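Local coordinates for protein isoaspartyl dipeptidase (Fervidobacterium islandicum, PDB 7CDH) that probably hydrolyses the beta-aspartyl (isoaspartyl) bond of dipeptides as a zinc-dependent M38 metallopeptidase, consistent with a role in protein repair, at residues A[19-31]-A[344-356]. Residues are numbered along the deposited sequence; the frame is centred on the assembly and turned at random.
Sequences KDVIFYHKVIHVG and GKIAKGQDADFIL
F23 and F354 form a T-shaped pair, with ring centroids 5.1 Å apart and planes at 78°. F354 CE2 sits over the centre of one F23 face. At the F354 edge, in plane, lie F23 CG and V27 CG2, the latter 3.6 Å from F354 CZ. The backbone C of A352 lies over one F354 face. F23 CG stands between its own N and C (chi1 57°), which turns the ring's face toward the CE2 edge of F354 while F23 CB meets A352 CB at 3.8 Å. With an alanine here the ring is lost, which is likely to leave the CE2 edge of F354 without its aromatic face and to open a gap there. V21 CG1 also reaches F354 CZ. The side chain of I368 touches both F23 and F354.

Three backbone hydrogen bonds join residues 25-27 to 349-352: A352 N to H25 O, V27 N to Q350 O (2.8 Å, 167° at the hydrogen) and G349 N to V27 O. A347 to Q350 form a type II turn. The K26 chain runs alongside D351, but K26 NZ stays 5.0 Å from D351 OD1. The contact packs the N-terminal hairpin on the returning C-terminal chain, as in the composite beta-sandwich domain beside the amidohydrolase TIM barrel.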
loop_
_atom_site.group_PDB
_atom_site.type_symbol
_atom_site.label_atom_id
_atom_site.label_comp_id
_atom_site.label_asym_id
_atom_site.label_seq_id
_atom_site.Cartn_x
_atom_site.Cartn_y
_atom_site.Cartn_z
ATOM N N LYS A 19 -38.543 -27.058 -40.414
ATOM C CA LYS A 19 -37.351 -26.505 -41.102
ATOM C C LYS A 19 -36.136 -27.338 -40.723
ATOM O O LYS A 19 -36.168 -28.002 -39.711
ATOM C CB LYS A 19 -37.115 -25.037 -40.754
ATOM C CG LYS A 19 -38.198 -24.073 -41.207
ATOM C CD LYS A 19 -37.976 -23.478 -42.564
ATOM C CE LYS A 19 -39.110 -22.568 -42.996
ATOM N NZ LYS A 19 -39.969 -23.240 -44.001
ATOM N N ASP A 20 -35.119 -27.302 -41.562
ATOM C CA ASP A 20 -33.860 -28.062 -41.404
ATOM C C ASP A 20 -32.758 -27.052 -41.054
ATOM O O ASP A 20 -32.782 -25.937 -41.631
ATOM C CB ASP A 20 -33.611 -28.901 -42.660
ATOM C CG ASP A 20 -34.392 -30.212 -42.676
ATOM O OD1 ASP A 20 -35.300 -30.392 -41.776
ATOM O OD2 ASP A 20 -34.080 -31.068 -43.571
ATOM N N VAL A 21 -31.885 -27.420 -40.110
ATOM C CA VAL A 21 -30.810 -26.537 -39.564
ATOM C C VAL A 21 -29.449 -27.189 -39.792
ATOM O O VAL A 21 -29.253 -28.331 -39.315
ATOM C CB VAL A 21 -31.006 -26.193 -38.076
ATOM C CG1 VAL A 21 -30.061 -25.075 -37.690
ATOM C CG2 VAL A 21 -32.436 -25.784 -37.739
ATOM N N ILE A 22 -28.586 -26.487 -40.532
ATOM C CA ILE A 22 -27.176 -26.875 -40.832
ATOM C C ILE A 22 -26.257 -25.966 -40.010
ATOM O O ILE A 22 -26.400 -24.730 -40.127
ATOM C CB ILE A 22 -26.881 -26.739 -42.337
ATOM C CG1 ILE A 22 -27.964 -27.380 -43.201
ATOM C CG2 ILE A 22 -25.519 -27.318 -42.666
ATOM C CD1 ILE A 22 -28.347 -26.540 -44.394
ATOM N N PHE A 23 -25.336 -26.541 -39.236
ATOM C CA PHE A 23 -24.461 -25.772 -38.307
ATOM C C PHE A 23 -23.086 -26.450 -38.154
ATOM O O PHE A 23 -22.973 -27.675 -38.328
ATOM C CB PHE A 23 -25.184 -25.587 -36.968
ATOM C CG PHE A 23 -25.598 -26.881 -36.315
ATOM C CD1 PHE A 23 -26.790 -27.488 -36.642
ATOM C CD2 PHE A 23 -24.790 -27.499 -35.383
ATOM C CE1 PHE A 23 -27.164 -28.680 -36.050
ATOM C CE2 PHE A 23 -25.160 -28.695 -34.788
ATOM C CZ PHE A 23 -26.348 -29.284 -35.122
ATOM N N TYR A 24 -22.056 -25.637 -37.908
ATOM C CA TYR A 24 -20.731 -26.044 -37.369
ATOM C C TYR A 24 -20.719 -25.667 -35.877
ATOM O O TYR A 24 -21.280 -26.419 -35.059
ATOM C CB TYR A 24 -19.619 -25.352 -38.168
ATOM C CG TYR A 24 -18.247 -25.980 -38.109
ATOM C CD1 TYR A 24 -17.847 -26.806 -37.074
ATOM C CD2 TYR A 24 -17.328 -25.727 -39.115
ATOM C CE1 TYR A 24 -16.588 -27.393 -37.065
ATOM C CE2 TYR A 24 -16.070 -26.306 -39.122
ATOM C CZ TYR A 24 -15.694 -27.146 -38.094
ATOM O OH TYR A 24 -14.454 -27.724 -38.129
ATOM N N HIS A 25 -20.096 -24.532 -35.553
ATOM C CA HIS A 25 -20.134 -23.829 -34.250
ATOM C C HIS A 25 -21.185 -22.734 -34.358
ATOM O O HIS A 25 -21.822 -22.417 -33.345
ATOM C CB HIS A 25 -18.750 -23.234 -33.915
ATOM C CG HIS A 25 -17.683 -24.260 -33.671
ATOM N ND1 HIS A 25 -17.289 -24.640 -32.390
ATOM C CD2 HIS A 25 -16.924 -24.987 -34.523
ATOM C CE1 HIS A 25 -16.336 -25.550 -32.473
ATOM N NE2 HIS A 25 -16.093 -25.781 -33.771
ATOM N N LYS A 26 -21.345 -22.183 -35.563
ATOM C CA LYS A 26 -22.421 -21.224 -35.894
ATOM C C LYS A 26 -23.439 -21.856 -36.860
ATOM O O LYS A 26 -23.122 -22.846 -37.566
ATOM C CB LYS A 26 -21.773 -19.939 -36.399
ATOM C CG LYS A 26 -20.820 -19.312 -35.390
ATOM C CD LYS A 26 -20.889 -17.817 -35.334
ATOM C CE LYS A 26 -19.700 -17.165 -34.671
ATOM N NZ LYS A 26 -19.335 -15.923 -35.399
ATOM N N VAL A 27 -24.670 -21.347 -36.833
ATOM C CA VAL A 27 -25.748 -21.787 -37.766
ATOM C C VAL A 27 -25.371 -21.347 -39.178
ATOM O O VAL A 27 -25.171 -20.116 -39.398
ATOM C CB VAL A 27 -27.125 -21.216 -37.392
ATOM C CG1 VAL A 27 -28.124 -21.516 -38.510
ATOM C CG2 VAL A 27 -27.609 -21.763 -36.058
ATOM N N ILE A 28 -25.295 -22.315 -40.089
ATOM C CA ILE A 28 -24.920 -22.103 -41.514
ATOM C C ILE A 28 -26.167 -21.761 -42.346
ATOM O O ILE A 28 -26.037 -20.887 -43.212
ATOM C CB ILE A 28 -24.163 -23.319 -42.068
ATOM C CG1 ILE A 28 -22.736 -23.374 -41.515
ATOM C CG2 ILE A 28 -24.170 -23.302 -43.588
ATOM C CD1 ILE A 28 -22.093 -24.733 -41.634
ATOM N N HIS A 29 -27.305 -22.428 -42.108
ATOM C CA HIS A 29 -28.525 -22.348 -42.962
ATOM C C HIS A 29 -29.761 -22.902 -42.243
ATOM O O HIS A 29 -29.726 -24.034 -41.719
ATOM C CB HIS A 29 -28.268 -23.061 -44.302
ATOM C CG HIS A 29 -29.421 -22.996 -45.247
ATOM N ND1 HIS A 29 -29.777 -21.815 -45.890
ATOM C CD2 HIS A 29 -30.306 -23.938 -45.642
ATOM C CE1 HIS A 29 -30.833 -22.035 -46.644
ATOM N NE2 HIS A 29 -31.176 -23.332 -46.505
ATOM N N VAL A 30 -30.826 -22.116 -42.217
ATOM C CA VAL A 30 -32.188 -22.605 -41.851
ATOM C C VAL A 30 -33.015 -22.673 -43.146
ATOM O O VAL A 30 -32.992 -21.695 -43.925
ATOM C CB VAL A 30 -32.850 -21.716 -40.776
ATOM C CG1 VAL A 30 -34.160 -22.306 -40.277
ATOM C CG2 VAL A 30 -31.910 -21.477 -39.604
ATOM N N GLY A 31 -33.703 -23.784 -43.394
ATOM C CA GLY A 31 -34.623 -23.847 -44.546
ATOM C C GLY A 31 -35.271 -25.201 -44.720
ATOM O O GLY A 31 -35.010 -26.095 -43.903
ATOM N N GLY A 344 -29.717 -16.964 -28.281
ATOM C CA GLY A 344 -31.178 -16.823 -28.106
ATOM C C GLY A 344 -31.964 -16.858 -29.421
ATOM O O GLY A 344 -33.216 -16.840 -29.361
ATOM N N LYS A 345 -31.271 -16.937 -30.557
ATOM C CA LYS A 345 -31.866 -16.913 -31.911
ATOM C C LYS A 345 -31.339 -18.089 -32.735
ATOM O O LYS A 345 -30.119 -18.201 -32.893
ATOM C CB LYS A 345 -31.567 -15.577 -32.601
ATOM C CG LYS A 345 -32.515 -15.212 -33.733
ATOM C CD LYS A 345 -32.950 -13.758 -33.726
ATOM C CE LYS A 345 -31.901 -12.820 -34.274
ATOM N NZ LYS A 345 -32.114 -12.597 -35.724
ATOM N N ILE A 346 -32.232 -18.915 -33.279
ATOM C CA ILE A 346 -31.867 -19.869 -34.363
ATOM C C ILE A 346 -31.967 -19.123 -35.684
ATOM O O ILE A 346 -33.096 -18.818 -36.095
ATOM C CB ILE A 346 -32.743 -21.120 -34.362
ATOM C CG1 ILE A 346 -32.916 -21.683 -32.951
ATOM C CG2 ILE A 346 -32.147 -22.119 -35.336
ATOM C CD1 ILE A 346 -33.267 -23.150 -32.908
ATOM N N ALA A 347 -30.821 -18.835 -36.297
ATOM C CA ALA A 347 -30.687 -17.983 -37.495
ATOM C C ALA A 347 -29.235 -18.000 -37.977
ATOM O O ALA A 347 -28.350 -18.326 -37.188
ATOM C CB ALA A 347 -31.134 -16.588 -37.178
ATOM N N LYS A 348 -29.023 -17.695 -39.257
ATOM C CA LYS A 348 -27.712 -17.763 -39.941
ATOM C C LYS A 348 -26.746 -16.876 -39.155
ATOM O O LYS A 348 -27.145 -15.726 -38.851
ATOM C CB LYS A 348 -27.887 -17.305 -41.394
ATOM C CG LYS A 348 -26.804 -17.734 -42.373
ATOM C CD LYS A 348 -27.002 -17.151 -43.759
ATOM C CE LYS A 348 -25.712 -16.701 -44.419
ATOM N NZ LYS A 348 -25.960 -15.584 -45.360
ATOM N N GLY A 349 -25.573 -17.408 -38.774
ATOM C CA GLY A 349 -24.468 -16.628 -38.166
ATOM C C GLY A 349 -24.527 -16.547 -36.639
ATOM O O GLY A 349 -23.503 -16.249 -36.033
ATOM N N GLN A 350 -25.703 -16.782 -36.053
ATOM C CA GLN A 350 -25.931 -17.018 -34.618
ATOM C C GLN A 350 -25.203 -18.305 -34.197
ATOM O O GLN A 350 -24.903 -19.153 -35.049
ATOM C CB GLN A 350 -27.439 -17.063 -34.371
ATOM C CG GLN A 350 -28.166 -15.754 -34.694
ATOM C CD GLN A 350 -27.864 -14.582 -33.774
ATOM O OE1 GLN A 350 -27.231 -14.716 -32.724
ATOM N NE2 GLN A 350 -28.355 -13.409 -34.143
ATOM N N ASP A 351 -24.901 -18.429 -32.909
ATOM C CA ASP A 351 -24.109 -19.552 -32.353
ATOM C C ASP A 351 -25.061 -20.745 -32.237
ATOM O O ASP A 351 -26.255 -20.525 -31.899
ATOM C CB ASP A 351 -23.432 -19.152 -31.031
ATOM C CG ASP A 351 -22.313 -18.121 -31.185
ATOM O OD1 ASP A 351 -21.207 -18.517 -31.617
ATOM O OD2 ASP A 351 -22.548 -16.921 -30.895
ATOM N N ALA A 352 -24.549 -21.948 -32.510
ATOM C CA ALA A 352 -25.339 -23.188 -32.614
ATOM C C ALA A 352 -25.611 -23.731 -31.213
ATOM O O ALA A 352 -25.106 -24.830 -30.891
ATOM C CB ALA A 352 -24.634 -24.204 -33.489
ATOM N N ASP A 353 -26.418 -23.001 -30.438
ATOM C CA ASP A 353 -26.891 -23.442 -29.106
ATOM C C ASP A 353 -28.392 -23.695 -29.201
ATOM O O ASP A 353 -29.133 -22.699 -29.446
ATOM C CB ASP A 353 -26.613 -22.396 -28.023
ATOM C CG ASP A 353 -25.182 -21.887 -27.936
ATOM O OD1 ASP A 353 -24.267 -22.556 -28.481
ATOM O OD2 ASP A 353 -24.999 -20.820 -27.278
ATOM N N PHE A 354 -28.816 -24.948 -28.987
ATOM C CA PHE A 354 -30.202 -25.446 -29.211
ATOM C C PHE A 354 -30.604 -26.467 -28.151
ATOM O O PHE A 354 -29.729 -27.140 -27.610
ATOM C CB PHE A 354 -30.325 -26.243 -30.510
ATOM C CG PHE A 354 -29.654 -25.657 -31.725
ATOM C CD1 PHE A 354 -29.916 -24.360 -32.129
ATOM C CD2 PHE A 354 -28.806 -26.430 -32.498
ATOM C CE1 PHE A 354 -29.279 -23.821 -33.234
ATOM C CE2 PHE A 354 -28.199 -25.900 -33.627
ATOM C CZ PHE A 354 -28.442 -24.599 -33.990
ATOM N N ILE A 355 -31.898 -26.574 -27.860
ATOM C CA ILE A 355 -32.449 -27.757 -27.144
ATOM C C ILE A 355 -33.504 -28.410 -28.045
ATOM O O ILE A 355 -34.151 -27.741 -28.873
ATOM C CB ILE A 355 -32.995 -27.413 -25.743
ATOM C CG1 ILE A 355 -34.146 -26.414 -25.796
ATOM C CG2 ILE A 355 -31.881 -26.932 -24.834
ATOM C CD1 ILE A 355 -34.912 -26.249 -24.485
ATOM N N LEU A 356 -33.627 -29.709 -27.909
ATOM C CA LEU A 356 -34.650 -30.502 -28.608
ATOM C C LEU A 356 -35.599 -31.014 -27.542
ATOM O O LEU A 356 -35.154 -31.652 -26.590
ATOM C CB LEU A 356 -33.944 -31.617 -29.369
ATOM C CG LEU A 356 -33.233 -31.158 -30.638
ATOM C CD1 LEU A 356 -32.202 -32.176 -31.072
ATOM C CD2 LEU A 356 -34.245 -30.919 -31.757
#